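Local atomic coordinates of metalloregulator ScaR (Streptococcus gordonii, PDB entry 3HRS), a protein that probably binds DNA as a homodimeric, manganese-responsive transcriptional repressor of the DtxR/MntR family. Residues D6-L14 against I26-V37; N170-L181 against S191-L201. All coordinates share one frame; numbering follows the deposited sequence.

Contact 1 of 2, residues D6-L14 against I26-V37; sequences DYLKCLYEL and IAQLMQVSPPAV
Y7 and M30 make a Met-aromatic contact in the N-terminal winged-helix DNA-binding domain, where helix 4-13 packs on helix 23-30 of the helix-turn-helix. Bends at chi2 (-65°) and chi3 (-53°) bring M30 CE over the centre of the Y7 ring, 3.9 Å from the centroid, as a CH-pi contact; SD follows over the same face. The ring is a knob among I26, M30, A36 and V37, with I26 CG2 in its plane at the edge, 3.9 Å from Y7 CE2. Beyond the ring, Y7 OH meets V32 CG2, the two side chains coming from opposite directions. One helical turn on, C10 SG, anti to the backbone N (chi1 166°), touches L29 CD2 at 3.5 Å, while C10 CB rests on M30 SD. The side chains of L11 and I26 cross, CD2 of L11 against CD1 of I26, and L14 CD2 closes on L29 CD2 at 3.5 Å. Further out, M40, M41 and L44 of helix 34-46 also touch Y7, and I21 packs on both L11 and I26. Helix 23-30 ends in a Schellman motif with Q31 at positive phi, its V32 N bonded to A27 O at 3.2 Å.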
loop_
_atom_site.group_PDB
_atom_site.type_symbol
_atom_site.label_atom_id
_atom_site.label_comp_id
_atom_site.label_asym_id
_atom_site.label_seq_id
_atom_site.Cartn_x
_atom_site.Cartn_y
_atom_site.Cartn_z
ATOM N N ASP A 6 -2.519 -16.469 7.854
ATOM C CA ASP A 6 -3.508 -16.166 8.889
ATOM C C ASP A 6 -3.648 -17.332 9.833
ATOM O O ASP A 6 -4.029 -17.176 10.982
ATOM C CB ASP A 6 -4.873 -15.872 8.281
ATOM C CG ASP A 6 -4.864 -14.658 7.406
ATOM O OD1 ASP A 6 -5.621 -14.658 6.414
ATOM O OD2 ASP A 6 -4.104 -13.710 7.706
ATOM N N TYR A 7 -3.354 -18.517 9.336
ATOM C CA TYR A 7 -3.400 -19.686 10.184
ATOM C C TYR A 7 -2.191 -19.701 11.115
ATOM O O TYR A 7 -2.331 -19.921 12.314
ATOM C CB TYR A 7 -3.443 -20.948 9.328
ATOM C CG TYR A 7 -4.828 -21.370 8.903
ATOM C CD1 TYR A 7 -5.371 -20.937 7.708
ATOM C CD2 TYR A 7 -5.580 -22.225 9.690
ATOM C CE1 TYR A 7 -6.638 -21.336 7.315
ATOM C CE2 TYR A 7 -6.839 -22.627 9.310
ATOM C CZ TYR A 7 -7.368 -22.180 8.124
ATOM O OH TYR A 7 -8.629 -22.588 7.748
ATOM N N LEU A 8 -1.004 -19.470 10.557
ATOM C CA LEU A 8 0.233 -19.517 11.332
ATOM C C LEU A 8 0.190 -18.488 12.429
ATOM O O LEU A 8 0.671 -18.756 13.530
ATOM C CB LEU A 8 1.474 -19.257 10.473
ATOM C CG LEU A 8 2.338 -20.454 10.069
ATOM C CD1 LEU A 8 3.736 -19.950 9.793
ATOM C CD2 LEU A 8 2.373 -21.539 11.145
ATOM N N LYS A 9 -0.363 -17.308 12.138
ATOM C CA LYS A 9 -0.482 -16.290 13.177
ATOM C C LYS A 9 -1.307 -16.908 14.302
ATOM O O LYS A 9 -0.843 -17.016 15.438
ATOM C CB LYS A 9 -1.152 -15.027 12.652
ATOM C CG LYS A 9 -0.692 -13.747 13.330
ATOM C CD LYS A 9 -1.539 -13.388 14.547
ATOM C CE LYS A 9 -2.740 -12.530 14.160
ATOM N NZ LYS A 9 -2.432 -11.077 13.942
ATOM N N CYS A 10 -2.521 -17.337 13.961
ATOM C CA CYS A 10 -3.413 -17.990 14.908
ATOM C C CYS A 10 -2.685 -19.057 15.745
ATOM O O CYS A 10 -2.466 -18.890 16.939
ATOM C CB CYS A 10 -4.605 -18.593 14.161
ATOM S SG CYS A 10 -5.583 -19.772 15.124
ATOM N N LEU A 11 -2.300 -20.144 15.104
ATOM C CA LEU A 11 -1.559 -21.203 15.762
ATOM C C LEU A 11 -0.445 -20.668 16.634
ATOM O O LEU A 11 -0.127 -21.243 17.674
ATOM C CB LEU A 11 -0.947 -22.113 14.703
ATOM C CG LEU A 11 -2.043 -22.875 13.990
ATOM C CD1 LEU A 11 -1.562 -23.303 12.631
ATOM C CD2 LEU A 11 -2.409 -24.055 14.853
ATOM N N TYR A 12 0.182 -19.594 16.180
ATOM C CA TYR A 12 1.337 -19.071 16.872
ATOM C C TYR A 12 0.901 -18.543 18.216
ATOM O O TYR A 12 1.442 -18.943 19.241
ATOM C CB TYR A 12 1.983 -17.954 16.076
ATOM C CG TYR A 12 3.062 -17.251 16.845
ATOM C CD1 TYR A 12 2.858 -15.966 17.374
ATOM C CD2 TYR A 12 4.283 -17.876 17.069
ATOM C CE1 TYR A 12 3.853 -15.326 18.086
ATOM C CE2 TYR A 12 5.279 -17.248 17.785
ATOM C CZ TYR A 12 5.068 -15.975 18.290
ATOM O OH TYR A 12 6.084 -15.378 19.002
ATOM N N GLU A 13 -0.084 -17.646 18.205
ATOM C CA GLU A 13 -0.633 -17.106 19.439
ATOM C C GLU A 13 -1.403 -18.168 20.215
ATOM O O GLU A 13 -1.509 -18.095 21.441
ATOM C CB GLU A 13 -1.497 -15.853 19.192
ATOM C CG GLU A 13 -2.482 -15.931 18.042
ATOM C CD GLU A 13 -2.907 -14.540 17.555
ATOM O OE1 GLU A 13 -2.206 -13.556 17.892
ATOM O OE2 GLU A 13 -3.932 -14.429 16.840
ATOM N N LEU A 14 -1.920 -19.161 19.503
ATOM C CA LEU A 14 -2.689 -20.226 20.140
ATOM C C LEU A 14 -1.796 -21.108 21.000
ATOM O O LEU A 14 -2.272 -22.009 21.685
ATOM C CB LEU A 14 -3.404 -21.076 19.095
ATOM C CG LEU A 14 -4.573 -21.908 19.602
ATOM C CD1 LEU A 14 -5.232 -21.182 20.735
ATOM C CD2 LEU A 14 -5.568 -22.163 18.489
ATOM N N ILE A 26 -8.806 -24.458 16.392
ATOM C CA ILE A 26 -8.407 -23.820 15.153
ATOM C C ILE A 26 -9.637 -23.471 14.327
ATOM O O ILE A 26 -9.715 -22.397 13.744
ATOM C CB ILE A 26 -7.458 -24.710 14.333
ATOM C CG1 ILE A 26 -6.093 -24.799 15.021
ATOM C CG2 ILE A 26 -7.302 -24.162 12.918
ATOM C CD1 ILE A 26 -5.208 -25.900 14.499
ATOM N N ALA A 27 -10.600 -24.378 14.280
ATOM C CA ALA A 27 -11.819 -24.117 13.535
ATOM C C ALA A 27 -12.570 -22.962 14.182
ATOM O O ALA A 27 -13.173 -22.138 13.497
ATOM C CB ALA A 27 -12.687 -25.349 13.493
ATOM N N GLN A 28 -12.508 -22.906 15.509
ATOM C CA GLN A 28 -13.176 -21.865 16.271
ATOM C C GLN A 28 -12.561 -20.494 16.021
ATOM O O GLN A 28 -13.262 -19.544 15.662
ATOM C CB GLN A 28 -13.103 -22.170 17.762
ATOM C CG GLN A 28 -14.242 -23.019 18.283
ATOM C CD GLN A 28 -14.160 -23.221 19.782
ATOM O OE1 GLN A 28 -13.134 -22.931 20.406
ATOM N NE2 GLN A 28 -15.243 -23.717 20.369
ATOM N N LEU A 29 -11.252 -20.391 16.222
ATOM C CA LEU A 29 -10.566 -19.113 16.110
ATOM C C LEU A 29 -10.639 -18.571 14.690
ATOM O O LEU A 29 -10.738 -17.361 14.488
ATOM C CB LEU A 29 -9.101 -19.235 16.539
ATOM C CG LEU A 29 -8.717 -19.091 18.015
ATOM C CD1 LEU A 29 -9.331 -20.196 18.866
ATOM C CD2 LEU A 29 -7.193 -19.074 18.159
ATOM N N MET A 30 -10.591 -19.471 13.713
ATOM C CA MET A 30 -10.514 -19.079 12.310
ATOM C C MET A 30 -11.893 -18.923 11.680
ATOM O O MET A 30 -12.031 -18.344 10.599
ATOM C CB MET A 30 -9.713 -20.120 11.529
ATOM C CG MET A 30 -8.304 -20.346 12.049
ATOM S SD MET A 30 -7.318 -18.863 11.857
ATOM C CE MET A 30 -7.576 -18.545 10.116
ATOM N N GLN A 31 -12.908 -19.443 12.366
ATOM C CA GLN A 31 -14.272 -19.492 11.841
ATOM C C GLN A 31 -14.292 -20.180 10.478
ATOM O O GLN A 31 -14.686 -19.579 9.478
ATOM C CB GLN A 31 -14.871 -18.090 11.732
ATOM C CG GLN A 31 -16.382 -18.045 11.921
ATOM C CD GLN A 31 -16.790 -17.944 13.387
ATOM O OE1 GLN A 31 -15.946 -17.784 14.271
ATOM N NE2 GLN A 31 -18.092 -18.031 13.648
ATOM N N VAL A 32 -13.855 -21.437 10.446
ATOM C CA VAL A 32 -13.856 -22.207 9.203
ATOM C C VAL A 32 -14.401 -23.632 9.338
ATOM O O VAL A 32 -14.636 -24.135 10.440
ATOM C CB VAL A 32 -12.453 -22.261 8.527
ATOM C CG1 VAL A 32 -12.134 -20.947 7.827
ATOM C CG2 VAL A 32 -11.381 -22.616 9.536
ATOM N N SER A 33 -14.596 -24.257 8.182
ATOM C CA SER A 33 -15.076 -25.627 8.058
ATOM C C SER A 33 -13.972 -26.606 8.449
ATOM O O SER A 33 -12.866 -26.525 7.923
ATOM C CB SER A 33 -15.520 -25.862 6.606
ATOM O OG SER A 33 -15.317 -27.201 6.187
ATOM N N PRO A 34 -14.261 -27.533 9.379
ATOM C CA PRO A 34 -13.237 -28.471 9.852
ATOM C C PRO A 34 -12.467 -29.194 8.738
ATOM O O PRO A 34 -11.264 -29.396 8.908
ATOM C CB PRO A 34 -14.035 -29.449 10.715
ATOM C CG PRO A 34 -15.136 -28.619 11.248
ATOM C CD PRO A 34 -15.524 -27.700 10.114
ATOM N N PRO A 35 -13.137 -29.581 7.631
ATOM C CA PRO A 35 -12.393 -30.100 6.475
ATOM C C PRO A 35 -11.471 -29.056 5.839
ATOM O O PRO A 35 -10.523 -29.437 5.150
ATOM C CB PRO A 35 -13.496 -30.497 5.491
ATOM C CG PRO A 35 -14.665 -30.782 6.335
ATOM C CD PRO A 35 -14.585 -29.813 7.489
ATOM N N ALA A 36 -11.746 -27.771 6.056
ATOM C CA ALA A 36 -10.846 -26.704 5.607
ATOM C C ALA A 36 -9.590 -26.659 6.479
ATOM O O ALA A 36 -8.475 -26.526 5.971
ATOM C CB ALA A 36 -11.557 -25.353 5.621
ATOM N N VAL A 37 -9.784 -26.761 7.792
ATOM C CA VAL A 37 -8.683 -26.925 8.733
ATOM C C VAL A 37 -7.806 -28.104 8.318
ATOM O O VAL A 37 -6.615 -27.944 8.053
ATOM C CB VAL A 37 -9.202 -27.179 10.169
ATOM C CG1 VAL A 37 -8.078 -27.652 11.082
ATOM C CG2 VAL A 37 -9.858 -25.924 10.729
#

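Contact 2 of 2, residues N170-L181 against S191-L201; sequences NGLQVGKTIRFL and SLEVDGQEIQL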
loop_
_atom_site.group_PDB
_atom_site.type_symbol
_atom_site.label_atom_id
_atom_site.label_comp_id
_atom_site.label_asym_id
_atom_site.label_seq_id
_atom_site.Cartn_x
_atom_site.Cartn_y
_atom_site.Cartn_z
ATOM N N ASN A 170 -12.822 2.991 27.864
ATOM C CA ASN A 170 -12.577 3.025 29.304
ATOM C C ASN A 170 -11.261 3.744 29.576
ATOM O O ASN A 170 -10.655 3.587 30.641
ATOM C CB ASN A 170 -12.543 1.613 29.898
ATOM C CG ASN A 170 -13.934 1.011 30.082
ATOM O OD1 ASN A 170 -14.199 -0.114 29.642
ATOM N ND2 ASN A 170 -14.826 1.754 30.744
ATOM N N GLY A 171 -10.812 4.513 28.584
ATOM C CA GLY A 171 -9.606 5.318 28.695
ATOM C C GLY A 171 -8.374 4.551 29.132
ATOM O O GLY A 171 -7.580 5.029 29.943
ATOM N N LEU A 172 -8.223 3.347 28.595
ATOM C CA LEU A 172 -7.034 2.554 28.832
ATOM C C LEU A 172 -6.197 2.630 27.589
ATOM O O LEU A 172 -6.682 2.371 26.496
ATOM C CB LEU A 172 -7.403 1.114 29.151
ATOM C CG LEU A 172 -7.647 0.932 30.644
ATOM C CD1 LEU A 172 -8.458 -0.307 30.897
ATOM C CD2 LEU A 172 -6.317 0.885 31.382
ATOM N N GLN A 173 -4.940 3.008 27.754
ATOM C CA GLN A 173 -4.118 3.386 26.616
ATOM C C GLN A 173 -2.676 3.003 26.875
ATOM O O GLN A 173 -2.164 3.129 27.985
ATOM C CB GLN A 173 -4.238 4.892 26.342
ATOM C CG GLN A 173 -3.477 5.395 25.115
ATOM C CD GLN A 173 -3.454 6.926 25.013
ATOM O OE1 GLN A 173 -4.334 7.610 25.543
ATOM N NE2 GLN A 173 -2.438 7.464 24.334
ATOM N N VAL A 174 -2.021 2.515 25.838
ATOM C CA VAL A 174 -0.643 2.128 25.996
ATOM C C VAL A 174 0.123 3.348 26.447
ATOM O O VAL A 174 0.161 4.353 25.736
ATOM C CB VAL A 174 -0.046 1.639 24.674
ATOM C CG1 VAL A 174 1.172 0.796 24.954
ATOM C CG2 VAL A 174 -1.088 0.858 23.883
ATOM N N GLY A 175 0.729 3.265 27.623
ATOM C CA GLY A 175 1.520 4.361 28.138
ATOM C C GLY A 175 1.034 4.872 29.481
ATOM O O GLY A 175 1.845 5.161 30.359
ATOM N N LYS A 176 -0.282 4.987 29.651
ATOM C CA LYS A 176 -0.834 5.457 30.922
ATOM C C LYS A 176 -0.379 4.586 32.078
ATOM O O LYS A 176 0.048 3.448 31.888
ATOM C CB LYS A 176 -2.365 5.532 30.893
ATOM C CG LYS A 176 -2.900 6.828 30.304
ATOM C CD LYS A 176 -4.373 6.717 29.941
ATOM C CE LYS A 176 -4.648 7.481 28.648
ATOM N NZ LYS A 176 -5.992 7.176 28.083
ATOM N N THR A 177 -0.466 5.138 33.281
ATOM C CA THR A 177 -0.061 4.413 34.469
ATOM C C THR A 177 -1.295 3.780 35.103
ATOM O O THR A 177 -2.415 4.273 34.956
ATOM C CB THR A 177 0.667 5.319 35.480
ATOM O OG1 THR A 177 1.368 6.358 34.780
ATOM C CG2 THR A 177 1.654 4.501 36.313
ATOM N N ILE A 178 -1.075 2.684 35.815
ATOM C CA ILE A 178 -2.154 1.799 36.198
ATOM C C ILE A 178 -1.912 1.294 37.610
ATOM O O ILE A 178 -0.828 0.794 37.910
ATOM C CB ILE A 178 -2.233 0.614 35.197
ATOM C CG1 ILE A 178 -3.105 0.995 33.999
ATOM C CG2 ILE A 178 -2.764 -0.641 35.842
ATOM C CD1 ILE A 178 -4.383 1.699 34.394
ATOM N N ARG A 179 -2.906 1.458 38.484
ATOM C CA ARG A 179 -2.837 0.871 39.810
ATOM C C ARG A 179 -3.616 -0.439 39.840
ATOM O O ARG A 179 -4.843 -0.444 39.718
ATOM C CB ARG A 179 -3.419 1.812 40.860
ATOM C CG ARG A 179 -2.620 3.075 41.172
ATOM C CD ARG A 179 -3.319 3.828 42.320
ATOM N NE ARG A 179 -2.718 5.123 42.636
ATOM C CZ ARG A 179 -3.332 6.080 43.326
ATOM N NH1 ARG A 179 -4.573 5.893 43.762
ATOM N NH2 ARG A 179 -2.713 7.231 43.573
ATOM N N PHE A 180 -2.893 -1.544 39.997
ATOM C CA PHE A 180 -3.496 -2.859 40.176
ATOM C C PHE A 180 -3.912 -3.029 41.629
ATOM O O PHE A 180 -3.088 -2.867 42.527
ATOM C CB PHE A 180 -2.481 -3.943 39.826
ATOM C CG PHE A 180 -3.047 -5.339 39.827
ATOM C CD1 PHE A 180 -4.369 -5.572 39.476
ATOM C CD2 PHE A 180 -2.244 -6.423 40.140
ATOM C CE1 PHE A 180 -4.883 -6.860 39.457
ATOM C CE2 PHE A 180 -2.754 -7.715 40.123
ATOM C CZ PHE A 180 -4.072 -7.932 39.780
ATOM N N LEU A 181 -5.181 -3.354 41.868
ATOM C CA LEU A 181 -5.659 -3.577 43.235
ATOM C C LEU A 181 -5.815 -5.062 43.534
ATOM O O LEU A 181 -6.403 -5.435 44.539
ATOM C CB LEU A 181 -6.985 -2.856 43.474
ATOM C CG LEU A 181 -6.965 -1.374 43.113
ATOM C CD1 LEU A 181 -8.371 -0.797 43.105
ATOM C CD2 LEU A 181 -6.061 -0.616 44.071
ATOM N N SER A 191 -9.148 -5.329 39.679
ATOM C CA SER A 191 -9.419 -3.942 40.018
ATOM C C SER A 191 -8.276 -3.041 39.560
ATOM O O SER A 191 -7.106 -3.305 39.843
ATOM C CB SER A 191 -9.644 -3.809 41.527
ATOM O OG SER A 191 -10.475 -4.854 42.013
ATOM N N LEU A 192 -8.615 -1.980 38.842
ATOM C CA LEU A 192 -7.599 -1.052 38.366
ATOM C C LEU A 192 -7.960 0.383 38.711
ATOM O O LEU A 192 -9.137 0.728 38.824
ATOM C CB LEU A 192 -7.396 -1.186 36.848
ATOM C CG LEU A 192 -6.739 -2.483 36.370
ATOM C CD1 LEU A 192 -6.754 -2.599 34.850
ATOM C CD2 LEU A 192 -5.326 -2.593 36.905
ATOM N N GLU A 193 -6.931 1.211 38.858
ATOM C CA GLU A 193 -7.096 2.634 39.113
ATOM C C GLU A 193 -6.523 3.442 37.950
ATOM O O GLU A 193 -5.344 3.812 37.947
ATOM C CB GLU A 193 -6.393 3.009 40.418
ATOM C CG GLU A 193 -6.786 4.355 40.993
ATOM C CD GLU A 193 -8.077 4.284 41.763
ATOM O OE1 GLU A 193 -8.410 5.275 42.449
ATOM O OE2 GLU A 193 -8.757 3.235 41.684
ATOM N N VAL A 194 -7.370 3.705 36.961
ATOM C CA VAL A 194 -6.953 4.421 35.759
ATOM C C VAL A 194 -7.497 5.840 35.761
ATOM O O VAL A 194 -8.681 6.062 35.503
ATOM C CB VAL A 194 -7.410 3.698 34.472
ATOM C CG1 VAL A 194 -8.893 3.354 34.540
ATOM C CG2 VAL A 194 -7.112 4.547 33.250
ATOM N N ASP A 195 -6.623 6.798 36.048
ATOM C CA ASP A 195 -7.037 8.188 36.170
ATOM C C ASP A 195 -7.855 8.366 37.442
ATOM O O ASP A 195 -8.921 8.983 37.427
ATOM C CB ASP A 195 -7.852 8.631 34.948
ATOM C CG ASP A 195 -6.985 8.889 33.722
ATOM O OD1 ASP A 195 -5.909 9.518 33.870
ATOM O OD2 ASP A 195 -7.389 8.469 32.610
ATOM N N GLY A 196 -7.350 7.804 38.538
ATOM C CA GLY A 196 -8.000 7.911 39.832
ATOM C C GLY A 196 -9.390 7.307 39.871
ATOM O O GLY A 196 -10.032 7.278 40.923
ATOM N N GLN A 197 -9.856 6.819 38.725
ATOM C CA GLN A 197 -11.187 6.227 38.618
ATOM C C GLN A 197 -11.101 4.701 38.648
ATOM O O GLN A 197 -10.231 4.108 38.001
ATOM C CB GLN A 197 -11.866 6.694 37.330
ATOM C CG GLN A 197 -13.369 6.863 37.433
ATOM C CD GLN A 197 -13.919 7.726 36.312
ATOM O OE1 GLN A 197 -13.518 7.592 35.152
ATOM N NE2 GLN A 197 -14.841 8.621 36.652
ATOM N N GLU A 198 -11.999 4.074 39.404
ATOM C CA GLU A 198 -11.986 2.624 39.565
ATOM C C GLU A 198 -12.633 1.951 38.364
ATOM O O GLU A 198 -13.503 2.527 37.710
ATOM C CB GLU A 198 -12.693 2.214 40.856
ATOM C CG GLU A 198 -12.355 0.810 41.341
ATOM C CD GLU A 198 -12.758 0.584 42.796
ATOM O OE1 GLU A 198 -12.249 -0.371 43.420
ATOM O OE2 GLU A 198 -13.582 1.366 43.320
ATOM N N ILE A 199 -12.202 0.729 38.076
ATOM C CA ILE A 199 -12.675 0.022 36.903
ATOM C C ILE A 199 -12.439 -1.477 37.094
ATOM O O ILE A 199 -11.434 -1.883 37.682
ATOM C CB ILE A 199 -11.950 0.546 35.654
ATOM C CG1 ILE A 199 -12.704 0.159 34.384
ATOM C CG2 ILE A 199 -10.511 0.050 35.623
ATOM C CD1 ILE A 199 -12.126 0.772 33.127
ATOM N N GLN A 200 -13.369 -2.300 36.613
ATOM C CA GLN A 200 -13.281 -3.743 36.828
ATOM C C GLN A 200 -13.171 -4.541 35.521
ATOM O O GLN A 200 -14.064 -4.487 34.679
ATOM C CB GLN A 200 -14.506 -4.223 37.605
ATOM C CG GLN A 200 -15.139 -3.167 38.507
ATOM C CD GLN A 200 -14.390 -2.982 39.806
ATOM O OE1 GLN A 200 -13.785 -3.923 40.327
ATOM N NE2 GLN A 200 -14.427 -1.764 40.344
ATOM N N LEU A 201 -12.084 -5.288 35.347
ATOM C CA LEU A 201 -11.941 -6.116 34.150
ATOM C C LEU A 201 -12.171 -7.584 34.469
ATOM O O LEU A 201 -11.813 -8.073 35.542
ATOM C CB LEU A 201 -10.555 -5.986 33.516
ATOM C CG LEU A 201 -9.742 -4.694 33.446
ATOM C CD1 LEU A 201 -8.388 -5.027 32.816
ATOM C CD2 LEU A 201 -10.465 -3.595 32.668
#
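I178 and L192 meet through methyls, CG2 to CD2 at 3.4 Å, in the apolar centre of a beta-sheet contact in the FeoA (SH3-like) domain. I178 also sends CD1 to V194 CB at 3.6 Å, the two side chains lying side by side and pointing the same way. F180 pairs with L192 as an antiparallel non-hydrogen-bonded pair; its CD1 touches L192 CD2, and S191 O comes to the ring edge near its plane. L172 extends this layer from the loop after helix 161-168: its CD2 reaches V194 CG2 and its CD1 reaches L201 CD2. Alongside, I199 has its CG1 anti to the backbone N (chi1 -162°), and the extended chain brings CD1 against N170 CB at 3.4 Å. L154 and L167 also pack on L172, and L143 on L192 and L201. Strands 177-184 and 189-194 form a hairpin, and strand 197-201 lies on the other side of 189-194, with L192 N bonded to I199 O. L181 N donates to S191 O and E193 N to R179 O, both at 2.8 Å; the return bond from R179 N to E193 O is weak. On the face of R179 and E193 the two side chains run together, their guanidinium and carboxylate planes nearly parallel, yet R179 NH1 stays 4.1 Å from E193 OE1, beyond a salt bridge; R179 also touches D151. Backbone bonds and buried methyls therefore hold the strands, while the outer charges probably add mainly long-range attraction.

Contacts 1 and 2 lie on opposite sides of the chain's centre, their own centres about 33 Å apart, and share no secondary-structure element. Both are partly buried, but five touching residues of contact 2 are exposed against one in contact 1. Contact 1 joins helices of the DNA-binding domain through aromatic, sulfur and aliphatic groups, without hydrogen bonds between its segments. Contact 2, in the FeoA domain, adds backbone hydrogen bonds to its apolar layer and carries charged side chains on the outer face. Neither touches the other subunit. L172 of contact 2 lies about 10 Å, side chain to side chain, from H124, a zinc-binding residue in another structure of the protein, here without metal; contact 1 is remote from the metal sites.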